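Local structure of phosphatidylinositol 4,5-bisphosphate-binding protein SLM1 (Saccharomyces cerevisiae, 4A6H) at residues L34-T39 with P48-A53; T58-S63 with V81-Q86; E6-F11 with M107-N112. The protein binds phosphatidylinositol 4,5-bisphosphate at the plasma membrane and, together with SLM2, acts as an effector of TORC2 and calcineurin signalling in actin polarization. All blocks are in the same frame, centred on the assembly; numbering follows the deposited sequence.

Overall arrangement
All three contacts lie in one PH domain, whose antiparallel sheet they share. Contact 1 and contact 2 hold the two outermost strands within this chain, 50-53 and 57-62, to their neighbours; these strands follow each other in sequence, and the contact centres, about 17 Å apart, lie on opposite sides of the chain's centre. Both are paired by backbone bonds, but contact 1 is largely buried and adds a histidine-serine bond and a bond to a phosphate ion, whereas contact 2 lies at the surface. Contact 3 is partly buried and brings the helix 103-116 onto the first strand through a lysine-tryptophan pairing. The contacts also touch one another: Leu34 meets Trp109, and Val59 and His62 pack on Phe110.

Contact 1 (L34-T39 with P48-A53); sequences LHEFKT and PVMSLA. With I4D (D-myo-inositol-4-phosphate), chain H; PO4 (phosphate ion), chain F.
His35 and Ser51 form a non-hydrogen-bonded antiparallel pair whose side chains join instead: ND1 of His35 and OG of Ser51 share a hydrogen bond of 2.7 Å, close to the imidazole plane. At the far side of the ring NE2 of His35 donates to O1 of the phosphate ion over 2.7 Å, so contacts at both nitrogens should fix the ring's rotation. That ion, probably from the crystallisation liquor, is also bound by His35 of the second subunit. On the other face of the sheet Leu34 CD2 and Leu52 CD1 are buried side by side at 4.0 Å, Leu34 packing on Tyr27 and Leu52 on Ile89. Next along, Val49 and Met50 both face Glu36 in a classic beta bulge; Glu36 N binds Met50 O at 2.9 Å, and Val49 N reaches Glu36 O at 2.7 Å by a bent bond (138°). Glu36 OE1 makes a salt bridge to Arg14. Beyond the bulge the contact loosens toward solvent, where Lys38 CG merely rests on Val49 CG1 at 3.6 Å. Phe37 lies beside the Pro48 ring and turns one face to the inositol phosphate. This is a bulged beta hairpin at the end of the PH-domain sheet within this chain, contributing Phe37 and Thr39 to one of two inositol-4-phosphate pockets.

Contact 2 (T58-S63 with V81-Q86); sequences TVTEHS and VLHAKQ
Thr58 and His83 face each other as an antiparallel hydrogen-bonded pair, Thr58 N to His83 O at 2.9 Å and His83 N to Thr58 O at 2.7 Å, in two short strand segments whose axes run at 131° to one another. Further along, Val81 divides its bonds between two residues: its carbonyl accepts from Thr60 N, while its own N donates to Glu61 O at 2.9 Å. Val59 and Leu82 form the non-hydrogen-bonded pair between, flanked by CA-H...O contacts, and their side chains carry the apolar part. With CG of Leu82 opposite the backbone N (chi1 -174°) and chi2 at 64°, CD1 comes back toward the partner strand to touch Val59 CG1 at 3.7 Å. Val59 also packs on Phe110 and Leu113 of the helix 103-116, and Leu82 on Phe98, so this face looks into the domain.

The other face carries polar groups that meet mostly through carbon. Thr58 and His83 lie side by side, with Thr58 OG1 at 3.4 Å from His83 CB and near the plane of the ring at its edge; ND1 of that ring is hydrogen-bonded to Asn95 OD1. Thr60 sets its OG1 against Val81 CG1 and its methyl against His83 CB. Glu61 brushes Val81 CG2 with its CG at 3.4 Å, and at the far end the methylenes of Lys85 cross Thr58 CG2 at about a right angle. Because the polar side chains meet the partner strand mainly through carbon, the pairing probably rests mostly on the backbone bonds and the Val59-Leu82 contact.

Contact 3 (E6-F11 with M107-N112); sequences EIKSGF and MSWFDN. With I4D (D-myo-inositol-4-phosphate), chain H.
Lys8 lies over one face of Trp109, yet the part of it nearest the indole is a methylene rather than the charged end. CE sits 3.3 Å from the centroid of the five-membered ring of Trp109, only 9° off its normal, a close CH-pi contact. Its chain runs straight until the last torsion (chi4 68°), where it bends and takes NZ to Ser108 OG at 2.9 Å. The ammonium still stands over the same Trp109 ring, with NZ 4.6 Å from the centroid, so a cation-pi interaction and a hydrogen bond together hold it in place.

The edge of the indole meets the strand as well. Trp109 CZ2 comes within 3.6 Å of Gly10 N, beside a residue whose backbone angles by themselves call for glycine. Trp109 NE1 donates to a water at 2.9 Å, and this water donates in turn to Phe11 O, tying ring to strand at a second point. Nearer the start of the strand, Asn112 OD1 lies 3.4 Å from Ile7 CG2. The amide of Asn112 is held by its ND2, which donates to Ser108 O at 2.8 Å; the backbone N of Asn112 reaches that carbonyl from the opposite face. Ile7 and Lys8 both face Leu29, forming a classic beta bulge where the strand begins.

On the other side of the strand, Ser9 OG donates to Glu6 OE2, while Glu6 OE1 accepts a bond from O1 of the inositol phosphate, so short that its length is doubtful. Segments 107-112 and 8-11 run at 140° to each other with a tryptophan turned inward, the arrangement of the C-terminal helix that closes one end of the PH-domain barrel; Trp109 probably corresponds to the tryptophan shared by most members of that fold.

Contact 1 (L34-T39 with P48-A53)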
loop_
_atom_site.group_PDB
_atom_site.type_symbol
_atom_site.label_atom_id
_atom_site.label_comp_id
_atom_site.label_asym_id
_atom_site.label_seq_id
_atom_site.Cartn_x
_atom_site.Cartn_y
_atom_site.Cartn_z
ATOM N N LEU A 34 2.145 11.244 -0.623
ATOM C CA LEU A 34 3.306 11.647 -1.394
ATOM C C LEU A 34 4.193 12.432 -0.423
ATOM O O LEU A 34 3.817 13.529 0.027
ATOM C CB LEU A 34 2.875 12.496 -2.596
ATOM C CG LEU A 34 4.038 13.024 -3.436
ATOM C CD1 LEU A 34 4.769 11.879 -4.101
ATOM C CD2 LEU A 34 3.533 14.026 -4.461
ATOM N N HIS A 35 5.337 11.846 -0.051
ATOM C CA HIS A 35 6.279 12.501 0.838
ATOM C C HIS A 35 7.360 13.191 0.049
ATOM O O HIS A 35 7.811 12.678 -0.977
ATOM C CB HIS A 35 7.006 11.489 1.735
ATOM C CG HIS A 35 6.109 10.672 2.611
ATOM N ND1 HIS A 35 5.493 11.183 3.731
ATOM C CD2 HIS A 35 5.764 9.361 2.555
ATOM C CE1 HIS A 35 4.791 10.231 4.318
ATOM N NE2 HIS A 35 4.948 9.112 3.631
ATOM N N GLU A 36 7.770 14.354 0.534
ATOM C CA GLU A 36 8.982 15.015 0.044
ATOM C C GLU A 36 10.061 14.972 1.105
ATOM O O GLU A 36 9.792 15.245 2.275
ATOM C CB GLU A 36 8.715 16.483 -0.291
ATOM C CG GLU A 36 9.958 17.184 -0.860
ATOM C CD GLU A 36 9.787 18.690 -0.998
ATOM O OE1 GLU A 36 8.758 19.223 -0.535
ATOM O OE2 GLU A 36 10.677 19.334 -1.599
ATOM N N PHE A 37 11.271 14.624 0.682
ATOM C CA PHE A 37 12.478 14.728 1.504
ATOM C C PHE A 37 13.462 15.671 0.829
ATOM O O PHE A 37 13.440 15.849 -0.393
ATOM C CB PHE A 37 13.118 13.351 1.695
ATOM C CG PHE A 37 12.205 12.334 2.343
ATOM C CD1 PHE A 37 11.359 11.565 1.575
ATOM C CD2 PHE A 37 12.187 12.153 3.718
ATOM C CE1 PHE A 37 10.514 10.626 2.151
ATOM C CE2 PHE A 37 11.342 11.205 4.297
ATOM C CZ PHE A 37 10.501 10.453 3.515
ATOM N N LYS A 38 14.340 16.268 1.617
ATOM C CA LYS A 38 15.347 17.150 1.049
ATOM C C LYS A 38 16.335 16.394 0.168
ATOM O O LYS A 38 16.818 16.916 -0.846
ATOM C CB LYS A 38 16.109 17.855 2.165
ATOM C CG LYS A 38 15.327 18.980 2.814
ATOM C CD LYS A 38 16.127 19.613 3.945
ATOM C CE LYS A 38 15.538 20.960 4.339
ATOM N NZ LYS A 38 14.090 20.862 4.667
ATOM N N THR A 39 16.659 15.169 0.571
ATOM C CA THR A 39 17.618 14.362 -0.165
ATOM C C THR A 39 17.155 12.932 -0.342
ATOM O O THR A 39 16.134 12.513 0.219
ATOM C CB THR A 39 18.986 14.284 0.546
ATOM O OG1 THR A 39 18.881 13.416 1.683
ATOM C CG2 THR A 39 19.458 15.662 1.014
ATOM N N PRO A 48 10.146 13.763 6.721
ATOM C CA PRO A 48 9.671 14.442 5.507
ATOM C C PRO A 48 9.620 15.963 5.653
ATOM O O PRO A 48 9.252 16.465 6.724
ATOM C CB PRO A 48 8.237 13.901 5.348
ATOM C CG PRO A 48 8.260 12.577 6.021
ATOM C CD PRO A 48 9.197 12.747 7.204
ATOM N N VAL A 49 9.932 16.687 4.583
ATOM C CA VAL A 49 9.675 18.127 4.572
ATOM C C VAL A 49 8.167 18.361 4.529
ATOM O O VAL A 49 7.649 19.308 5.132
ATOM C CB VAL A 49 10.365 18.856 3.393
ATOM C CG1 VAL A 49 11.785 18.330 3.187
ATOM C CG2 VAL A 49 9.562 18.721 2.139
ATOM N N MET A 50 7.454 17.480 3.833
ATOM C CA MET A 50 5.999 17.521 3.839
ATOM C C MET A 50 5.457 16.167 3.425
ATOM O O MET A 50 6.115 15.398 2.723
ATOM C CB MET A 50 5.456 18.619 2.918
ATOM C CG MET A 50 5.728 18.369 1.449
ATOM S SD MET A 50 4.827 19.458 0.309
ATOM C CE MET A 50 5.259 18.720 -1.265
ATOM N N SER A 51 4.238 15.883 3.861
ATOM C CA SER A 51 3.555 14.648 3.522
ATOM C C SER A 51 2.154 15.001 3.050
ATOM O O SER A 51 1.327 15.494 3.833
ATOM C CB SER A 51 3.493 13.706 4.731
ATOM O OG SER A 51 4.794 13.397 5.201
ATOM N N LEU A 52 1.897 14.752 1.773
ATOM C CA LEU A 52 0.626 15.096 1.148
ATOM C C LEU A 52 -0.309 13.898 1.158
ATOM O O LEU A 52 -0.055 12.899 0.482
ATOM C CB LEU A 52 0.859 15.516 -0.305
ATOM C CG LEU A 52 1.595 16.825 -0.541
ATOM C CD1 LEU A 52 2.156 16.879 -1.958
ATOM C CD2 LEU A 52 0.687 18.005 -0.286
ATOM N N ALA A 53 -1.406 14.003 1.905
ATOM C CA ALA A 53 -2.345 12.892 2.036
ATOM C C ALA A 53 -3.083 12.619 0.728
ATOM O O ALA A 53 -3.787 13.486 0.232
ATOM C CB ALA A 53 -3.338 13.197 3.133
HETATM O O5 I4D H . 15.498 8.498 -1.233
HETATM C C5 I4D H . 14.339 7.782 -0.857
HETATM C C6 I4D H . 14.492 6.369 -1.430
HETATM O O6 I4D H . 15.736 6.020 -2.039
HETATM C C4 I4D H . 14.105 7.883 0.602
HETATM O O4 I4D H . 13.963 9.218 1.099
HETATM P P4 I4D H . 14.891 9.935 2.086
HETATM O O43 I4D H . 16.263 9.420 2.037
HETATM O O42 I4D H . 14.333 9.716 3.403
HETATM O O41 I4D H . 14.961 11.379 1.857
HETATM C C3 I4D H . 13.141 6.677 1.083
HETATM O O3 I4D H . 12.632 6.744 2.532
HETATM C C2 I4D H . 12.939 5.270 0.395
HETATM O O2 I4D H . 11.717 4.621 0.607
HETATM C C1 I4D H . 13.531 5.186 -1.004
HETATM O O1 I4D H . 13.630 3.927 -1.728
HETATM P P PO4 F . 3.092 5.908 4.992
HETATM O O1 PO4 F . 3.283 7.066 4.050
HETATM O O2 PO4 F . 4.342 5.091 5.059
HETATM O O3 PO4 F . 2.824 6.417 6.382
HETATM O O4 PO4 F . 1.968 5.050 4.489
#

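Contact 2 (T58-S63 with V81-Q86)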
loop_
_atom_site.group_PDB
_atom_site.type_symbol
_atom_site.label_atom_id
_atom_site.label_comp_id
_atom_site.label_asym_id
_atom_site.label_seq_id
_atom_site.Cartn_x
_atom_site.Cartn_y
_atom_site.Cartn_z
ATOM N N THR A 58 -6.005 14.881 -5.910
ATOM C CA THR A 58 -6.215 14.249 -7.205
ATOM C C THR A 58 -5.167 14.746 -8.193
ATOM O O THR A 58 -4.527 15.772 -7.965
ATOM C CB THR A 58 -7.611 14.554 -7.790
ATOM O OG1 THR A 58 -7.791 15.972 -7.924
ATOM C CG2 THR A 58 -8.707 13.979 -6.907
ATOM N N VAL A 59 -4.967 14.009 -9.281
ATOM C CA VAL A 59 -4.158 14.522 -10.377
ATOM C C VAL A 59 -5.078 14.828 -11.539
ATOM O O VAL A 59 -5.907 14.001 -11.941
ATOM C CB VAL A 59 -2.993 13.585 -10.786
ATOM C CG1 VAL A 59 -1.911 13.587 -9.693
ATOM C CG2 VAL A 59 -3.490 12.173 -11.072
ATOM N N THR A 60 -4.958 16.038 -12.062
ATOM C CA THR A 60 -5.953 16.524 -12.994
ATOM C C THR A 60 -5.393 16.555 -14.411
ATOM O O THR A 60 -5.766 15.736 -15.252
ATOM C CB THR A 60 -6.494 17.890 -12.551
ATOM O OG1 THR A 60 -5.400 18.780 -12.306
ATOM C CG2 THR A 60 -7.297 17.744 -11.261
ATOM N N GLU A 61 -4.492 17.482 -14.682
ATOM C CA GLU A 61 -3.944 17.582 -16.020
ATOM C C GLU A 61 -2.462 17.265 -16.074
ATOM O O GLU A 61 -1.766 17.247 -15.044
ATOM C CB GLU A 61 -4.225 18.953 -16.637
ATOM C CG GLU A 61 -3.906 20.114 -15.741
ATOM C CD GLU A 61 -4.174 21.454 -16.397
ATOM O OE1 GLU A 61 -4.017 21.573 -17.632
ATOM O OE2 GLU A 61 -4.539 22.396 -15.668
ATOM N N HIS A 62 -1.994 16.994 -17.282
ATOM C CA HIS A 62 -0.588 16.807 -17.538
ATOM C C HIS A 62 -0.222 17.265 -18.938
ATOM O O HIS A 62 -1.083 17.458 -19.806
ATOM C CB HIS A 62 -0.169 15.350 -17.313
ATOM C CG HIS A 62 -0.778 14.391 -18.282
ATOM N ND1 HIS A 62 -0.382 14.319 -19.600
ATOM C CD2 HIS A 62 -1.758 13.468 -18.130
ATOM C CE1 HIS A 62 -1.093 13.392 -20.221
ATOM N NE2 HIS A 62 -1.937 12.863 -19.353
ATOM N N SER A 63 1.067 17.455 -19.154
ATOM C CA SER A 63 1.556 17.876 -20.452
ATOM C C SER A 63 1.199 16.867 -21.528
ATOM O O SER A 63 1.157 15.667 -21.273
ATOM C CB SER A 63 3.081 18.018 -20.439
ATOM O OG SER A 63 3.537 18.871 -19.404
ATOM N N VAL A 81 -0.351 18.299 -12.729
ATOM C CA VAL A 81 -0.995 19.078 -11.684
ATOM C C VAL A 81 -1.599 18.179 -10.623
ATOM O O VAL A 81 -2.318 17.217 -10.934
ATOM C CB VAL A 81 -2.116 19.952 -12.271
ATOM C CG1 VAL A 81 -2.798 20.751 -11.170
ATOM C CG2 VAL A 81 -1.561 20.851 -13.374
ATOM N N LEU A 82 -1.296 18.504 -9.371
ATOM C CA LEU A 82 -1.873 17.857 -8.200
ATOM C C LEU A 82 -2.849 18.845 -7.575
ATOM O O LEU A 82 -2.474 19.968 -7.241
ATOM C CB LEU A 82 -0.772 17.461 -7.207
ATOM C CG LEU A 82 -1.183 16.646 -5.984
ATOM C CD1 LEU A 82 -1.712 15.285 -6.408
ATOM C CD2 LEU A 82 0.009 16.485 -5.059
ATOM N N HIS A 83 -4.103 18.420 -7.430
ATOM C CA HIS A 83 -5.182 19.276 -6.940
ATOM C C HIS A 83 -5.580 18.894 -5.518
ATOM O O HIS A 83 -5.704 17.713 -5.214
ATOM C CB HIS A 83 -6.399 19.112 -7.854
ATOM C CG HIS A 83 -7.604 19.886 -7.418
ATOM N ND1 HIS A 83 -7.749 21.234 -7.666
ATOM C CD2 HIS A 83 -8.736 19.495 -6.784
ATOM C CE1 HIS A 83 -8.911 21.645 -7.190
ATOM N NE2 HIS A 83 -9.531 20.609 -6.654
ATOM N N ALA A 84 -5.781 19.885 -4.649
ATOM C CA ALA A 84 -6.221 19.618 -3.278
ATOM C C ALA A 84 -7.738 19.685 -3.128
ATOM O O ALA A 84 -8.372 20.674 -3.508
ATOM C CB ALA A 84 -5.554 20.585 -2.307
ATOM N N LYS A 85 -8.314 18.640 -2.545
ATOM C CA LYS A 85 -9.758 18.564 -2.340
ATOM C C LYS A 85 -10.123 19.108 -0.971
ATOM O O LYS A 85 -11.294 19.361 -0.683
ATOM C CB LYS A 85 -10.239 17.119 -2.471
ATOM C CG LYS A 85 -10.171 16.585 -3.899
ATOM C CD LYS A 85 -10.875 15.241 -4.046
ATOM C CE LYS A 85 -10.175 14.145 -3.254
ATOM N NZ LYS A 85 -10.711 12.791 -3.591
ATOM N N GLN A 86 -9.112 19.290 -0.128
ATOM C CA GLN A 86 -9.329 19.731 1.235
ATOM C C GLN A 86 -8.137 20.538 1.726
ATOM O O GLN A 86 -7.032 20.410 1.198
ATOM C CB GLN A 86 -9.551 18.520 2.147
ATOM C CG GLN A 86 -10.061 18.888 3.519
ATOM C CD GLN A 86 -11.236 19.840 3.440
ATOM O OE1 GLN A 86 -11.078 21.054 3.591
ATOM N NE2 GLN A 86 -12.423 19.297 3.187
#

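Contact 3 (E6-F11 with M107-N112)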
loop_
_atom_site.group_PDB
_atom_site.type_symbol
_atom_site.label_atom_id
_atom_site.label_comp_id
_atom_site.label_asym_id
_atom_site.label_seq_id
_atom_site.Cartn_x
_atom_site.Cartn_y
_atom_site.Cartn_z
ATOM N N GLU A 6 7.502 1.662 -0.609
ATOM C CA GLU A 6 7.575 2.674 -1.645
ATOM C C GLU A 6 6.937 2.121 -2.906
ATOM O O GLU A 6 7.245 1.005 -3.309
ATOM C CB GLU A 6 9.045 3.047 -1.898
ATOM C CG GLU A 6 9.386 3.425 -3.331
ATOM C CD GLU A 6 10.871 3.331 -3.591
ATOM O OE1 GLU A 6 11.606 2.984 -2.645
ATOM O OE2 GLU A 6 11.309 3.594 -4.730
ATOM N N ILE A 7 6.027 2.893 -3.498
ATOM C CA ILE A 7 5.437 2.552 -4.783
ATOM C C ILE A 7 6.250 3.184 -5.898
ATOM O O ILE A 7 6.425 2.587 -6.957
ATOM C CB ILE A 7 3.990 3.058 -4.880
ATOM C CG1 ILE A 7 3.125 2.450 -3.770
ATOM C CG2 ILE A 7 3.414 2.803 -6.273
ATOM C CD1 ILE A 7 3.302 0.960 -3.595
ATOM N N LYS A 8 6.750 4.394 -5.656
ATOM C CA LYS A 8 7.627 5.071 -6.596
ATOM C C LYS A 8 8.466 6.083 -5.846
ATOM O O LYS A 8 8.017 6.649 -4.868
ATOM C CB LYS A 8 6.832 5.782 -7.688
ATOM C CG LYS A 8 7.736 6.334 -8.784
ATOM C CD LYS A 8 6.939 6.906 -9.933
ATOM C CE LYS A 8 7.866 7.500 -10.996
ATOM N NZ LYS A 8 8.672 6.465 -11.725
ATOM N N SER A 9 9.690 6.322 -6.302
ATOM C CA SER A 9 10.506 7.361 -5.699
ATOM C C SER A 9 11.360 8.020 -6.771
ATOM O O SER A 9 11.661 7.420 -7.820
ATOM C CB SER A 9 11.395 6.806 -4.586
ATOM O OG SER A 9 12.320 5.876 -5.117
ATOM N N GLY A 10 11.739 9.265 -6.524
ATOM C CA GLY A 10 12.563 9.965 -7.490
ATOM C C GLY A 10 12.495 11.453 -7.272
ATOM O O GLY A 10 11.701 11.928 -6.459
ATOM N N PHE A 11 13.354 12.190 -7.966
ATOM C CA PHE A 11 13.372 13.639 -7.855
ATOM C C PHE A 11 12.270 14.262 -8.700
ATOM O O PHE A 11 12.018 13.827 -9.837
ATOM C CB PHE A 11 14.731 14.201 -8.289
ATOM C CG PHE A 11 15.857 13.894 -7.323
ATOM C CD1 PHE A 11 16.114 14.734 -6.253
ATOM C CD2 PHE A 11 16.628 12.752 -7.488
ATOM C CE1 PHE A 11 17.148 14.450 -5.363
ATOM C CE2 PHE A 11 17.656 12.460 -6.597
ATOM C CZ PHE A 11 17.906 13.304 -5.546
ATOM N N MET A 107 4.630 10.599 -16.797
ATOM C CA MET A 107 3.453 9.755 -16.917
ATOM C C MET A 107 3.482 8.604 -15.915
ATOM O O MET A 107 2.437 8.178 -15.431
ATOM C CB MET A 107 3.278 9.239 -18.342
ATOM C CG MET A 107 2.765 10.302 -19.323
ATOM S SD MET A 107 1.187 11.045 -18.845
ATOM C CE MET A 107 0.066 9.654 -18.991
ATOM N N SER A 108 4.671 8.122 -15.579
ATOM C CA SER A 108 4.778 7.130 -14.509
ATOM C C SER A 108 4.276 7.698 -13.172
ATOM O O SER A 108 3.502 7.053 -12.466
ATOM C CB SER A 108 6.207 6.608 -14.387
ATOM O OG SER A 108 6.321 5.690 -13.313
ATOM N N TRP A 109 4.700 8.915 -12.837
ATOM C CA TRP A 109 4.203 9.574 -11.632
ATOM C C TRP A 109 2.691 9.796 -11.714
ATOM O O TRP A 109 1.959 9.507 -10.765
ATOM C CB TRP A 109 4.901 10.919 -11.437
ATOM C CG TRP A 109 6.276 10.808 -10.850
ATOM C CD1 TRP A 109 7.466 10.915 -11.512
ATOM C CD2 TRP A 109 6.599 10.546 -9.478
ATOM N NE1 TRP A 109 8.512 10.754 -10.631
ATOM C CE2 TRP A 109 8.007 10.541 -9.374
ATOM C CE3 TRP A 109 5.837 10.361 -8.317
ATOM C CZ2 TRP A 109 8.666 10.319 -8.160
ATOM C CZ3 TRP A 109 6.497 10.140 -7.113
ATOM C CH2 TRP A 109 7.891 10.126 -7.049
ATOM N N PHE A 110 2.235 10.327 -12.849
ATOM C CA PHE A 110 0.836 10.677 -13.024
ATOM C C PHE A 110 -0.039 9.447 -12.873
ATOM O O PHE A 110 -1.008 9.470 -12.126
ATOM C CB PHE A 110 0.613 11.316 -14.406
ATOM C CG PHE A 110 -0.799 11.788 -14.632
ATOM C CD1 PHE A 110 -1.181 13.073 -14.270
ATOM C CD2 PHE A 110 -1.749 10.935 -15.173
ATOM C CE1 PHE A 110 -2.490 13.508 -14.463
ATOM C CE2 PHE A 110 -3.053 11.363 -15.370
ATOM C CZ PHE A 110 -3.422 12.652 -15.010
ATOM N N ASP A 111 0.314 8.365 -13.558
ATOM C CA ASP A 111 -0.540 7.170 -13.513
ATOM C C ASP A 111 -0.502 6.457 -12.158
ATOM O O ASP A 111 -1.530 5.967 -11.681
ATOM C CB ASP A 111 -0.190 6.187 -14.624
ATOM C CG ASP A 111 -0.538 6.703 -15.997
ATOM O OD1 ASP A 111 -1.462 7.534 -16.114
ATOM O OD2 ASP A 111 0.125 6.270 -16.960
ATOM N N ASN A 112 0.668 6.425 -11.517
ATOM C CA ASN A 112 0.761 5.862 -10.178
ATOM C C ASN A 112 -0.056 6.669 -9.167
ATOM O O ASN A 112 -0.714 6.103 -8.303
ATOM C CB ASN A 112 2.221 5.722 -9.737
ATOM C CG ASN A 112 2.857 4.434 -10.227
ATOM O OD1 ASN A 112 2.814 3.415 -9.539
ATOM N ND2 ASN A 112 3.445 4.471 -11.417
HETATM O O5 I4D H . 15.498 8.498 -1.233
HETATM C C5 I4D H . 14.339 7.782 -0.857
HETATM C C6 I4D H . 14.492 6.369 -1.430
HETATM O O6 I4D H . 15.736 6.020 -2.039
HETATM C C4 I4D H . 14.105 7.883 0.602
HETATM O O4 I4D H . 13.963 9.218 1.099
HETATM P P4 I4D H . 14.891 9.935 2.086
HETATM O O43 I4D H . 16.263 9.420 2.037
HETATM O O42 I4D H . 14.333 9.716 3.403
HETATM O O41 I4D H . 14.961 11.379 1.857
HETATM C C3 I4D H . 13.141 6.677 1.083
HETATM O O3 I4D H . 12.632 6.744 2.532
HETATM C C2 I4D H . 12.939 5.270 0.395
HETATM O O2 I4D H . 11.717 4.621 0.607
HETATM C C1 I4D H . 13.531 5.186 -1.004
HETATM O O1 I4D H . 13.630 3.927 -1.728
HETATM O O HOH W 1 11.392 11.249 -10.917
#